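Local coordinates for protein oxaloacetate acetyl hydrolase (Cryphonectria parasitica, PDB 3LYE) that belongs to the phosphoenolpyruvate phosphomutase family of TIM-barrel enzymes, assembles from four chains, and carries bound calcium ions in the crystal, at residues A[36-41]-A[47-52]; A[59-62]-A[67-70]; A[76-81]-A[115-120]; A[170-173]-A[179-182]; A[195-200]-A[207-212]. All coordinates share one frame; numbering follows the deposited sequence.

Contact 1 of 5, residues A[36-41]-A[47-52]; sequences LSARTA and KSLYMT
Leu49 spreads its two methyl branches over the inner side of helix 35-43, CD1 against Ala41 and CD2 against Ala38. The contact closes the beta-alpha-beta unit formed by strand 27-32, helix 35-43 and strand 49-51, as in a TIM-type barrel. CD1 reaches the methyl of Ala41 (Ala41 CB to Leu49 CD1 3.9 Å). The other branch comes alongside the end of the preceding turn, with Leu49 CD2 4.1 Å from Ala38 CB and 4.0 Å from Ala38 O. Ala38 and Ala41 are three residues apart and so share one side of the helix; having only methyls to offer, they let its backbone come near the strand, and Ala41 and Leu49 have CA atoms 7.5 Å apart. In Leu49 the CG lies anti to its carbonyl carbon (chi1 -87°), which turns the fork toward the helix. Beside this layer the same leucine packs on Leu91 of the next strand, and Ala38 on Ile81 of helix 71-82. The second subunit also reaches the helix: Ala41 packs on Leu262 of that subunit, and Arg39 NE is hydrogen-bonded to its Gly62 O. Within helix 35-43, Leu36 O is gripped twice, by Thr40 N and by Thr40 OG1 from opposite faces of its carbonyl plane, the hydroxyl lying 36° out of that plane at 2.9 Å from Leu36 O.

Contact 2 of 5, residues A[59-62]-A[67-70]; sequences SRLG and AIAQ
At the end of helix 53-61 the backbone passes Ala69 with the CA atoms of Leu61 and Ala69 7.5 Å apart; Leu61 lies in a wider pi-type turn (59-61), just before Gly62, which leaves helical angles with positive phi. No hydrogen bond spans the gap; one leucine branch bridges it. Leu61 CD1 lies against the returning loop and comes slightly nearer the backbone of Ala69 (Ala69 CA 3.8 Å) than its methyl, Ala69 CB being 4.1 Å away. It meets Ile68 through the short branch, Leu61 CD1 to Ile68 CG2 4.1 Å. The extended end of Leu61 (chi2 178°) carries CD1 out to the loop, while in Ile68 the CG2 lies anti to the backbone N and faces the leucine. These apolar touches close a loop in which four residues separate the segments. Leu61 also packs on Asp73 of helix 71-82, and Arg107 of the third subunit packs on both Leu61 and Ile68. The loop thus turns the chain from helix 53-61 into helix 71-82, with Gln70 at the N-cap position of the latter and its N hydrogen-bonded to Asp73 OD2.

Contact 3 of 5, residues A[76-81]-A[115-120]; sequences DNADMI and SGVAGA
The carboxylate of Asp79 is the flat group here, and Ser115 comes up beside its OD2 oxygen. Ser115 CB lies 3.4 Å from Asp79 OD2, whereas the hydroxyl is lifted out of the carboxylate plane: Ser115 OG is 3.1 Å from Asp79 OD2 and tilted some 26° from the plane. The same hydroxyl is also close to His111 O, one turn back in helix 102-114. Ser115 OG is in addition hydrogen-bonded to Arg75 NE of its own chain. The other carboxylate oxygen, Asp79 OD1, forms salt bridges with Arg114 and Arg75 of the fourth subunit, so the aspartate joins an intrachain packing contact to a subunit interface; these arginines would probably favour its ionised form. Asp79 CG lies anti to the backbone N (chi1 173°), which swings the acid along the helix flank to Ser115. One residue earlier the contact is purely apolar: Ala78 CB touches Val117 CG2 at 3.8 Å, the valine branch that lies beside its own backbone N. Ala78 also packs on Met51 of strand 49-51 and Leu91 of strand 91-94, facing the sheet. The segment 115-120 starts where helix 102-114 ends in a Schellman motif, with Gly116 of positive phi as C-prime residue, Val117 N bonded to Tyr112 O and Gly116 N to Ile113 O. A capped helix end that feeds strand 119-122 while resting on a neighbouring helix fits the outer helical layer of a TIM barrel.

Contact 4 of 5, residues A[170-173]-A[179-182]; sequences DALQ and ECIE
Cys180 has its SG anti to its own carbonyl carbon (chi1 -74°), which turns the sulfur out of helix 177-189 onto the peptide joining Ala171 and Leu172. The sulfur stands nearly straight above that peptide's flat face, over its nitrogen: Cys180 SG is 3.1 Å from Leu172 N and 3.6 Å from Ala171 C. It therefore approaches across the pi face of the amide, not along the N-H. Two aliphatic carbons also touch it, Leu172 CB at 3.8 Å and Ala171 CB at 4.0 Å from Cys180 SG. The Ala171 methyl also meets the aliphatic part of Glu179, Ala171 CB to Glu179 CG 4.3 Å, while the glutamate's acid goes elsewhere, OE1 to Arg183 and OE2 to Arg142. Leu172 packs further on Gln205 and Arg201, and Cys180 on Leu197 of strand 194-197. The contact joins the end of the loop after strand 164-169 and the start of helix 172-175 to helix 177-189. No hydrogen bond links the segments; the buried thiol is probably held by van der Waals contact, closely packed on the peptide face.

Contact 5 of 5, residues A[195-200]-A[207-212]; sequences GLLEGF and AAAVAA
This is an apolar strand-to-helix contact of the TIM barrel, joining strand 194-197 and the loop after it to helix 203-213, which follows in the chain. Ala209 supplies the helix side: its methyl meets Leu197 of the strand and Phe200 of the loop, both on the same side. Phe200 comes with its ring rim toward the methyl, which lies near the ring plane, Phe200 CE1 being 3.7 Å and CZ 3.9 Å from Ala209 CB. Leu197 touches the same methyl with CD1, at 4.0 Å from Ala209 CB. The leucine keeps an extended chain (chi1 -164°, chi2 166°), which carries CD1 across to the helix. Over one face of the Phe200 ring stands Leu197 O, 3.4 Å above the plane and offset toward the rim, so the ring is folded back over its own strand's end. Gly199, with positive phi, lies in the bend between them. Phe200 also packs on Leu220 of strand 219-223. Leu197 also packs on Leu184 of helix 177-189, while Ala209 touches Leu218 just before strand 219-223, so the contact lies beside helix 177-189 and strand 219-223.

How the contacts relate
Reading from the N terminus, the five contacts come in series and none nests within or crosses another. Contact 1 closes the short turn from helix 35-43 into strand 49-51. Contact 2 then closes the loop between helix 53-61 and helix 71-82. Contact 3 spans a much longer piece of chain and joins helix 71-82 to the start of strand 119-122; it touches contact 1 through Met51 and contact 2 through Arg60. Contact 4 closes the short connection from 170-173 to helix 177-189, and contact 5 the one from strand 194-197 to helix 203-213; their centres are about 9 Å apart, and they meet where Leu172 packs on Gly199. Contacts 1, 3 and 5 all involve strands of the same sheet.

Contact 1 of 5, residues A[36-41]-A[47-52]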
loop_
_atom_site.group_PDB
_atom_site.type_symbol
_atom_site.label_atom_id
_atom_site.label_comp_id
_atom_site.label_asym_id
_atom_site.label_seq_id
_atom_site.Cartn_x
_atom_site.Cartn_y
_atom_site.Cartn_z
ATOM N N LEU A 36 7.857 2.794 -16.242
ATOM C CA LEU A 36 8.579 3.305 -17.385
ATOM C C LEU A 36 9.216 2.179 -18.190
ATOM O O LEU A 36 9.084 2.115 -19.405
ATOM C CB LEU A 36 9.622 4.301 -16.932
ATOM C CG LEU A 36 10.421 4.948 -18.058
ATOM C CD1 LEU A 36 9.520 5.801 -18.993
ATOM C CD2 LEU A 36 11.567 5.749 -17.543
ATOM N N SER A 37 9.927 1.290 -17.516
ATOM C CA SER A 37 10.565 0.181 -18.215
ATOM C C SER A 37 9.498 -0.702 -18.894
ATOM O O SER A 37 9.652 -1.109 -20.049
ATOM C CB SER A 37 11.455 -0.661 -17.297
ATOM O OG SER A 37 10.751 -1.108 -16.161
ATOM N N ALA A 38 8.403 -0.985 -18.207
ATOM C CA ALA A 38 7.352 -1.791 -18.804
ATOM C C ALA A 38 6.708 -1.100 -20.011
ATOM O O ALA A 38 6.493 -1.716 -21.068
ATOM C CB ALA A 38 6.291 -2.126 -17.770
ATOM N N ARG A 39 6.412 0.188 -19.873
ATOM C CA ARG A 39 5.798 0.930 -20.978
ATOM C C ARG A 39 6.736 0.981 -22.190
ATOM O O ARG A 39 6.282 0.969 -23.324
ATOM C CB ARG A 39 5.456 2.349 -20.526
ATOM C CG ARG A 39 4.220 2.459 -19.651
ATOM C CD ARG A 39 2.928 2.179 -20.397
ATOM N NE ARG A 39 1.809 2.684 -19.616
ATOM C CZ ARG A 39 0.545 2.645 -20.009
ATOM N NH1 ARG A 39 -0.375 3.154 -19.218
ATOM N NH2 ARG A 39 0.220 2.097 -21.172
ATOM N N THR A 40 8.034 1.038 -21.932
ATOM C CA THR A 40 8.998 1.093 -23.035
ATOM C C THR A 40 9.010 -0.250 -23.783
ATOM O O THR A 40 9.015 -0.310 -25.012
ATOM C CB THR A 40 10.392 1.488 -22.578
ATOM O OG1 THR A 40 10.329 2.745 -21.899
ATOM C CG2 THR A 40 11.331 1.690 -23.731
ATOM N N ALA A 41 9.020 -1.347 -23.045
ATOM C CA ALA A 41 8.978 -2.671 -23.665
ATOM C C ALA A 41 7.695 -2.819 -24.488
ATOM O O ALA A 41 7.690 -3.421 -25.553
ATOM C CB ALA A 41 9.074 -3.739 -22.620
ATOM N N LYS A 47 6.360 -9.304 -26.982
ATOM C CA LYS A 47 5.181 -10.168 -26.867
ATOM C C LYS A 47 4.892 -10.678 -25.494
ATOM O O LYS A 47 3.836 -11.229 -25.268
ATOM C CB LYS A 47 5.310 -11.343 -27.870
ATOM C CG LYS A 47 5.450 -10.929 -29.371
ATOM C CD LYS A 47 4.410 -9.846 -29.786
ATOM C CE LYS A 47 4.255 -9.639 -31.314
ATOM N NZ LYS A 47 5.504 -9.318 -32.048
ATOM N N SER A 48 5.837 -10.509 -24.591
ATOM C CA SER A 48 5.718 -10.922 -23.203
ATOM C C SER A 48 6.752 -10.136 -22.424
ATOM O O SER A 48 7.797 -9.770 -22.963
ATOM C CB SER A 48 5.971 -12.421 -23.024
ATOM O OG SER A 48 5.699 -12.782 -21.663
ATOM N N LEU A 49 6.449 -9.863 -21.169
ATOM C CA LEU A 49 7.343 -9.116 -20.293
ATOM C C LEU A 49 7.680 -9.968 -19.085
ATOM O O LEU A 49 6.921 -10.883 -18.745
ATOM C CB LEU A 49 6.665 -7.849 -19.762
ATOM C CG LEU A 49 6.749 -6.575 -20.613
ATOM C CD1 LEU A 49 6.632 -6.691 -22.083
ATOM C CD2 LEU A 49 5.835 -5.482 -20.069
ATOM N N TYR A 50 8.797 -9.662 -18.429
ATOM C CA TYR A 50 9.209 -10.369 -17.233
ATOM C C TYR A 50 9.443 -9.321 -16.118
ATOM O O TYR A 50 10.225 -8.365 -16.295
ATOM C CB TYR A 50 10.517 -11.146 -17.445
ATOM C CG TYR A 50 11.181 -11.674 -16.196
ATOM C CD1 TYR A 50 12.505 -11.421 -15.928
ATOM C CD2 TYR A 50 10.482 -12.457 -15.302
ATOM C CE1 TYR A 50 13.081 -11.898 -14.807
ATOM C CE2 TYR A 50 11.046 -12.901 -14.172
ATOM C CZ TYR A 50 12.364 -12.663 -13.944
ATOM O OH TYR A 50 12.948 -13.179 -12.837
ATOM N N MET A 51 8.768 -9.443 -14.989
ATOM C CA MET A 51 8.985 -8.533 -13.880
ATOM C C MET A 51 9.995 -9.152 -12.940
ATOM O O MET A 51 9.759 -10.185 -12.306
ATOM C CB MET A 51 7.733 -8.274 -13.080
ATOM C CG MET A 51 7.938 -7.212 -11.988
ATOM S SD MET A 51 6.550 -7.060 -10.857
ATOM C CE MET A 51 6.971 -8.305 -9.634
ATOM N N THR A 52 11.117 -8.466 -12.797
ATOM C CA THR A 52 12.194 -8.937 -11.959
ATOM C C THR A 52 12.024 -8.623 -10.491
ATOM O O THR A 52 11.485 -7.603 -10.105
ATOM C CB THR A 52 13.543 -8.368 -12.427
ATOM O OG1 THR A 52 13.620 -7.014 -12.004
ATOM C CG2 THR A 52 13.678 -8.447 -13.898
#

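Contact 2 of 5, residues A[59-62]-A[67-70]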
loop_
_atom_site.group_PDB
_atom_site.type_symbol
_atom_site.label_atom_id
_atom_site.label_comp_id
_atom_site.label_asym_id
_atom_site.label_seq_id
_atom_site.Cartn_x
_atom_site.Cartn_y
_atom_site.Cartn_z
ATOM N N SER A 59 13.954 -0.604 -7.305
ATOM C CA SER A 59 13.145 0.555 -7.664
ATOM C C SER A 59 12.082 0.956 -6.660
ATOM O O SER A 59 11.982 2.133 -6.310
ATOM C CB SER A 59 12.555 0.301 -9.042
ATOM O OG SER A 59 11.781 1.393 -9.529
ATOM N N ARG A 60 11.289 -0.009 -6.218
ATOM C CA ARG A 60 10.262 0.314 -5.260
ATOM C C ARG A 60 10.739 0.503 -3.859
ATOM O O ARG A 60 10.124 1.269 -3.093
ATOM C CB ARG A 60 9.161 -0.736 -5.258
ATOM C CG ARG A 60 8.338 -0.657 -6.454
ATOM C CD ARG A 60 7.156 -1.626 -6.376
ATOM N NE ARG A 60 6.261 -1.393 -5.239
ATOM C CZ ARG A 60 5.105 -0.733 -5.310
ATOM N NH1 ARG A 60 4.335 -0.571 -4.234
ATOM N NH2 ARG A 60 4.715 -0.226 -6.461
ATOM N N LEU A 61 11.817 -0.169 -3.491
ATOM C CA LEU A 61 12.319 -0.075 -2.113
ATOM C C LEU A 61 13.708 0.498 -1.930
ATOM O O LEU A 61 14.088 0.833 -0.822
ATOM C CB LEU A 61 12.269 -1.469 -1.463
ATOM C CG LEU A 61 10.894 -2.146 -1.448
ATOM C CD1 LEU A 61 10.971 -3.537 -0.825
ATOM C CD2 LEU A 61 9.900 -1.279 -0.723
ATOM N N GLY A 62 14.444 0.638 -3.014
ATOM C CA GLY A 62 15.794 1.147 -2.911
ATOM C C GLY A 62 16.719 0.251 -2.096
ATOM O O GLY A 62 17.675 0.734 -1.473
ATOM N N ALA A 67 15.737 -10.719 -0.104
ATOM C CA ALA A 67 14.448 -11.095 0.479
ATOM C C ALA A 67 13.827 -9.974 1.296
ATOM O O ALA A 67 13.231 -10.179 2.343
ATOM C CB ALA A 67 14.565 -12.360 1.304
ATOM N N ILE A 68 13.965 -8.762 0.775
ATOM C CA ILE A 68 13.434 -7.545 1.402
ATOM C C ILE A 68 12.034 -7.312 0.828
ATOM O O ILE A 68 11.100 -6.946 1.567
ATOM C CB ILE A 68 14.405 -6.379 1.273
ATOM C CG1 ILE A 68 15.661 -6.681 2.119
ATOM C CG2 ILE A 68 13.739 -5.104 1.711
ATOM C CD1 ILE A 68 16.831 -5.784 1.862
ATOM N N ALA A 69 11.865 -7.441 -0.476
ATOM C CA ALA A 69 10.532 -7.322 -1.050
ATOM C C ALA A 69 9.741 -8.570 -0.600
ATOM O O ALA A 69 10.266 -9.692 -0.654
ATOM C CB ALA A 69 10.593 -7.259 -2.544
ATOM N N GLN A 70 8.498 -8.363 -0.187
ATOM C CA GLN A 70 7.625 -9.462 0.238
ATOM C C GLN A 70 6.414 -9.496 -0.689
ATOM O O GLN A 70 6.388 -8.807 -1.735
ATOM C CB GLN A 70 7.266 -9.359 1.719
ATOM C CG GLN A 70 8.526 -9.293 2.584
ATOM C CD GLN A 70 8.303 -9.494 4.048
ATOM O OE1 GLN A 70 8.947 -10.320 4.696
ATOM N NE2 GLN A 70 7.480 -8.704 4.595
#

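Contact 3 of 5, residues A[76-81]-A[115-120]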
loop_
_atom_site.group_PDB
_atom_site.type_symbol
_atom_site.label_atom_id
_atom_site.label_comp_id
_atom_site.label_asym_id
_atom_site.label_seq_id
_atom_site.Cartn_x
_atom_site.Cartn_y
_atom_site.Cartn_z
ATOM N N ASP A 76 1.982 -5.768 -5.797
ATOM C CA ASP A 76 1.643 -4.423 -6.234
ATOM C C ASP A 76 2.332 -4.048 -7.523
ATOM O O ASP A 76 1.725 -3.442 -8.408
ATOM C CB ASP A 76 1.959 -3.403 -5.150
ATOM C CG ASP A 76 0.887 -3.369 -4.068
ATOM O OD1 ASP A 76 1.025 -2.543 -3.147
ATOM O OD2 ASP A 76 -0.079 -4.167 -4.147
ATOM N N ASN A 77 3.612 -4.380 -7.664
ATOM C CA ASN A 77 4.314 -4.028 -8.888
ATOM C C ASN A 77 3.797 -4.840 -10.063
ATOM O O ASN A 77 3.650 -4.315 -11.157
ATOM C CB ASN A 77 5.817 -4.197 -8.693
ATOM C CG ASN A 77 6.643 -3.240 -9.525
ATOM O OD1 ASN A 77 6.257 -2.096 -9.749
ATOM N ND2 ASN A 77 7.803 -3.687 -9.936
ATOM N N ALA A 78 3.511 -6.110 -9.851
ATOM C CA ALA A 78 3.023 -6.953 -10.928
ATOM C C ALA A 78 1.627 -6.559 -11.370
ATOM O O ALA A 78 1.333 -6.577 -12.536
ATOM C CB ALA A 78 3.082 -8.431 -10.523
ATOM N N ASP A 79 0.773 -6.215 -10.430
ATOM C CA ASP A 79 -0.598 -5.799 -10.708
ATOM C C ASP A 79 -0.533 -4.517 -11.570
ATOM O O ASP A 79 -1.247 -4.345 -12.554
ATOM C CB ASP A 79 -1.284 -5.564 -9.367
ATOM C CG ASP A 79 -2.622 -4.987 -9.503
ATOM O OD1 ASP A 79 -2.785 -3.756 -9.389
ATOM O OD2 ASP A 79 -3.519 -5.743 -9.761
ATOM N N MET A 80 0.362 -3.614 -11.196
ATOM C CA MET A 80 0.522 -2.398 -11.949
ATOM C C MET A 80 1.003 -2.692 -13.378
ATOM O O MET A 80 0.410 -2.235 -14.362
ATOM C CB MET A 80 1.495 -1.437 -11.234
ATOM C CG MET A 80 1.701 -0.111 -11.944
ATOM S SD MET A 80 3.045 -0.117 -13.199
ATOM C CE MET A 80 4.503 -0.355 -12.169
ATOM N N ILE A 81 2.064 -3.471 -13.500
ATOM C CA ILE A 81 2.624 -3.722 -14.818
ATOM C C ILE A 81 1.741 -4.514 -15.744
ATOM O O ILE A 81 1.583 -4.157 -16.910
ATOM C CB ILE A 81 4.011 -4.416 -14.674
ATOM C CG1 ILE A 81 5.033 -3.464 -14.051
ATOM C CG2 ILE A 81 4.502 -4.938 -16.030
ATOM C CD1 ILE A 81 6.261 -4.142 -13.518
ATOM N N SER A 115 -4.583 -10.618 -10.130
ATOM C CA SER A 115 -3.972 -9.413 -10.679
ATOM C C SER A 115 -3.623 -9.499 -12.157
ATOM O O SER A 115 -2.948 -8.632 -12.685
ATOM C CB SER A 115 -2.721 -9.038 -9.887
ATOM O OG SER A 115 -3.047 -8.535 -8.601
ATOM N N GLY A 116 -4.064 -10.546 -12.835
ATOM C CA GLY A 116 -3.818 -10.692 -14.257
ATOM C C GLY A 116 -2.435 -11.135 -14.655
ATOM O O GLY A 116 -2.101 -11.066 -15.830
ATOM N N VAL A 117 -1.649 -11.607 -13.698
ATOM C CA VAL A 117 -0.313 -12.063 -14.024
ATOM C C VAL A 117 -0.438 -13.392 -14.791
ATOM O O VAL A 117 -1.268 -14.228 -14.495
ATOM C CB VAL A 117 0.516 -12.216 -12.755
ATOM C CG1 VAL A 117 1.896 -12.752 -13.066
ATOM C CG2 VAL A 117 0.602 -10.897 -11.998
ATOM N N ALA A 118 0.370 -13.523 -15.835
ATOM C CA ALA A 118 0.322 -14.698 -16.707
ATOM C C ALA A 118 1.012 -15.934 -16.212
ATOM O O ALA A 118 0.584 -17.070 -16.498
ATOM C CB ALA A 118 0.830 -14.349 -18.095
ATOM N N GLY A 119 2.088 -15.758 -15.489
ATOM C CA GLY A 119 2.847 -16.862 -14.963
ATOM C C GLY A 119 3.892 -16.356 -13.981
ATOM O O GLY A 119 4.087 -15.143 -13.832
ATOM N N ALA A 120 4.564 -17.277 -13.313
ATOM C CA ALA A 120 5.585 -16.927 -12.344
ATOM C C ALA A 120 6.507 -18.073 -12.061
ATOM O O ALA A 120 6.137 -19.228 -12.244
ATOM C CB ALA A 120 4.911 -16.530 -11.007
#

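Contact 4 of 5, residues A[170-173]-A[179-182]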
loop_
_atom_site.group_PDB
_atom_site.type_symbol
_atom_site.label_atom_id
_atom_site.label_comp_id
_atom_site.label_asym_id
_atom_site.label_seq_id
_atom_site.Cartn_x
_atom_site.Cartn_y
_atom_site.Cartn_z
ATOM N N ASP A 170 17.595 -23.780 -7.960
ATOM C CA ASP A 170 18.847 -23.094 -7.710
ATOM C C ASP A 170 19.850 -24.096 -7.134
ATOM O O ASP A 170 20.855 -23.698 -6.565
ATOM C CB ASP A 170 18.608 -22.012 -6.670
ATOM C CG ASP A 170 17.964 -20.792 -7.256
ATOM O OD1 ASP A 170 18.669 -20.071 -7.976
ATOM O OD2 ASP A 170 16.770 -20.554 -7.008
ATOM N N ALA A 171 19.593 -25.390 -7.317
ATOM C CA ALA A 171 20.471 -26.435 -6.788
ATOM C C ALA A 171 21.776 -26.748 -7.533
ATOM O O ALA A 171 22.591 -27.509 -7.015
ATOM C CB ALA A 171 19.674 -27.745 -6.668
ATOM N N LEU A 172 22.001 -26.197 -8.717
ATOM C CA LEU A 172 23.230 -26.518 -9.447
ATOM C C LEU A 172 24.546 -26.368 -8.707
ATOM O O LEU A 172 25.347 -27.293 -8.681
ATOM C CB LEU A 172 23.299 -25.747 -10.762
ATOM C CG LEU A 172 24.416 -26.171 -11.714
ATOM C CD1 LEU A 172 24.184 -27.562 -12.287
ATOM C CD2 LEU A 172 24.526 -25.165 -12.835
ATOM N N GLN A 173 24.746 -25.218 -8.087
ATOM C CA GLN A 173 25.978 -24.936 -7.362
ATOM C C GLN A 173 26.271 -25.879 -6.204
ATOM O O GLN A 173 27.349 -26.471 -6.126
ATOM C CB GLN A 173 25.888 -23.502 -6.837
ATOM C CG GLN A 173 27.146 -22.911 -6.233
ATOM C CD GLN A 173 26.936 -21.455 -5.848
ATOM O OE1 GLN A 173 27.791 -20.837 -5.217
ATOM N NE2 GLN A 173 25.775 -20.904 -6.218
ATOM N N GLU A 179 20.926 -33.526 -9.684
ATOM C CA GLU A 179 19.931 -33.144 -8.688
ATOM C C GLU A 179 18.944 -32.147 -9.301
ATOM O O GLU A 179 17.748 -32.259 -9.071
ATOM C CB GLU A 179 20.599 -32.532 -7.465
ATOM C CG GLU A 179 19.657 -32.045 -6.386
ATOM C CD GLU A 179 18.786 -33.137 -5.816
ATOM O OE1 GLU A 179 17.693 -32.851 -5.300
ATOM O OE2 GLU A 179 19.204 -34.299 -5.865
ATOM N N CYS A 180 19.442 -31.203 -10.100
ATOM C CA CYS A 180 18.571 -30.215 -10.727
ATOM C C CYS A 180 17.577 -30.895 -11.629
ATOM O O CYS A 180 16.393 -30.587 -11.585
ATOM C CB CYS A 180 19.363 -29.216 -11.566
ATOM S SG CYS A 180 20.277 -28.032 -10.591
ATOM N N ILE A 181 18.055 -31.825 -12.447
ATOM C CA ILE A 181 17.201 -32.552 -13.371
ATOM C C ILE A 181 16.142 -33.362 -12.616
ATOM O O ILE A 181 14.960 -33.365 -12.989
ATOM C CB ILE A 181 18.046 -33.483 -14.286
ATOM C CG1 ILE A 181 19.006 -32.658 -15.164
ATOM C CG2 ILE A 181 17.162 -34.299 -15.185
ATOM C CD1 ILE A 181 18.338 -31.504 -15.939
ATOM N N GLU A 182 16.536 -34.026 -11.535
ATOM C CA GLU A 182 15.571 -34.819 -10.774
ATOM C C GLU A 182 14.534 -33.898 -10.112
ATOM O O GLU A 182 13.353 -34.248 -10.010
ATOM C CB GLU A 182 16.295 -35.720 -9.775
ATOM C CG GLU A 182 17.268 -36.707 -10.462
ATOM C CD GLU A 182 17.874 -37.722 -9.515
ATOM O OE1 GLU A 182 17.635 -37.607 -8.297
ATOM O OE2 GLU A 182 18.590 -38.635 -9.990
#

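Contact 5 of 5, residues A[195-200]-A[207-212]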
loop_
_atom_site.group_PDB
_atom_site.type_symbol
_atom_site.label_atom_id
_atom_site.label_comp_id
_atom_site.label_asym_id
_atom_site.label_seq_id
_atom_site.Cartn_x
_atom_site.Cartn_y
_atom_site.Cartn_z
ATOM N N GLY A 195 10.114 -25.589 -16.704
ATOM C CA GLY A 195 11.202 -25.702 -15.769
ATOM C C GLY A 195 12.262 -24.625 -16.026
ATOM O O GLY A 195 12.401 -24.108 -17.139
ATOM N N LEU A 196 12.959 -24.245 -14.966
ATOM C CA LEU A 196 14.018 -23.247 -15.022
ATOM C C LEU A 196 15.183 -23.729 -14.162
ATOM O O LEU A 196 15.079 -23.833 -12.947
ATOM C CB LEU A 196 13.517 -21.882 -14.524
ATOM C CG LEU A 196 14.542 -20.810 -14.120
ATOM C CD1 LEU A 196 15.632 -20.640 -15.127
ATOM C CD2 LEU A 196 13.792 -19.492 -13.854
ATOM N N LEU A 197 16.272 -24.101 -14.832
ATOM C CA LEU A 197 17.493 -24.530 -14.177
ATOM C C LEU A 197 18.286 -23.203 -14.190
ATOM O O LEU A 197 18.729 -22.738 -15.234
ATOM C CB LEU A 197 18.167 -25.663 -14.947
ATOM C CG LEU A 197 19.238 -26.434 -14.166
ATOM C CD1 LEU A 197 19.607 -27.731 -14.852
ATOM C CD2 LEU A 197 20.481 -25.579 -13.942
ATOM N N GLU A 198 18.435 -22.610 -13.023
ATOM C CA GLU A 198 19.138 -21.313 -12.866
ATOM C C GLU A 198 20.635 -21.405 -12.805
ATOM O O GLU A 198 21.205 -22.287 -12.193
ATOM C CB GLU A 198 18.687 -20.666 -11.551
ATOM C CG GLU A 198 19.276 -19.297 -11.179
ATOM C CD GLU A 198 18.853 -18.184 -12.118
ATOM O OE1 GLU A 198 17.776 -18.302 -12.739
ATOM O OE2 GLU A 198 19.605 -17.189 -12.221
ATOM N N GLY A 199 21.282 -20.481 -13.477
ATOM C CA GLY A 199 22.724 -20.438 -13.444
ATOM C C GLY A 199 23.579 -21.448 -14.159
ATOM O O GLY A 199 24.566 -21.933 -13.586
ATOM N N PHE A 200 23.277 -21.725 -15.415
ATOM C CA PHE A 200 24.079 -22.676 -16.158
ATOM C C PHE A 200 25.531 -22.190 -16.163
ATOM O O PHE A 200 25.804 -20.975 -16.205
ATOM C CB PHE A 200 23.616 -22.768 -17.604
ATOM C CG PHE A 200 22.286 -23.438 -17.780
ATOM C CD1 PHE A 200 22.151 -24.780 -17.524
ATOM C CD2 PHE A 200 21.188 -22.739 -18.234
ATOM C CE1 PHE A 200 20.939 -25.425 -17.697
ATOM C CE2 PHE A 200 19.965 -23.376 -18.401
ATOM C CZ PHE A 200 19.845 -24.721 -18.139
ATOM N N ALA A 207 22.055 -26.812 -23.180
ATOM C CA ALA A 207 21.421 -27.634 -24.209
ATOM C C ALA A 207 21.070 -29.023 -23.704
ATOM O O ALA A 207 20.072 -29.628 -24.132
ATOM C CB ALA A 207 22.317 -27.743 -25.433
ATOM N N ALA A 208 21.883 -29.516 -22.775
ATOM C CA ALA A 208 21.674 -30.839 -22.205
ATOM C C ALA A 208 20.476 -30.860 -21.283
ATOM O O ALA A 208 19.751 -31.856 -21.240
ATOM C CB ALA A 208 22.913 -31.296 -21.467
ATOM N N ALA A 209 20.261 -29.790 -20.534
ATOM C CA ALA A 209 19.114 -29.762 -19.634
ATOM C C ALA A 209 17.845 -29.795 -20.484
ATOM O O ALA A 209 16.871 -30.472 -20.151
ATOM C CB ALA A 209 19.134 -28.520 -18.771
ATOM N N VAL A 210 17.854 -29.048 -21.583
ATOM C CA VAL A 210 16.693 -29.020 -22.461
ATOM C C VAL A 210 16.411 -30.446 -22.975
ATOM O O VAL A 210 15.267 -30.908 -22.985
ATOM C CB VAL A 210 16.890 -28.075 -23.654
ATOM C CG1 VAL A 210 15.753 -28.283 -24.641
ATOM C CG2 VAL A 210 16.959 -26.609 -23.203
ATOM N N ALA A 211 17.454 -31.136 -23.417
ATOM C CA ALA A 211 17.272 -32.490 -23.918
ATOM C C ALA A 211 16.846 -33.497 -22.832
ATOM O O ALA A 211 16.092 -34.450 -23.091
ATOM C CB ALA A 211 18.555 -32.969 -24.581
ATOM N N ALA A 212 17.300 -33.284 -21.606
ATOM C CA ALA A 212 16.967 -34.199 -20.523
ATOM C C ALA A 212 15.521 -34.114 -20.118
ATOM O O ALA A 212 14.942 -35.106 -19.645
ATOM C CB ALA A 212 17.816 -33.896 -19.324
#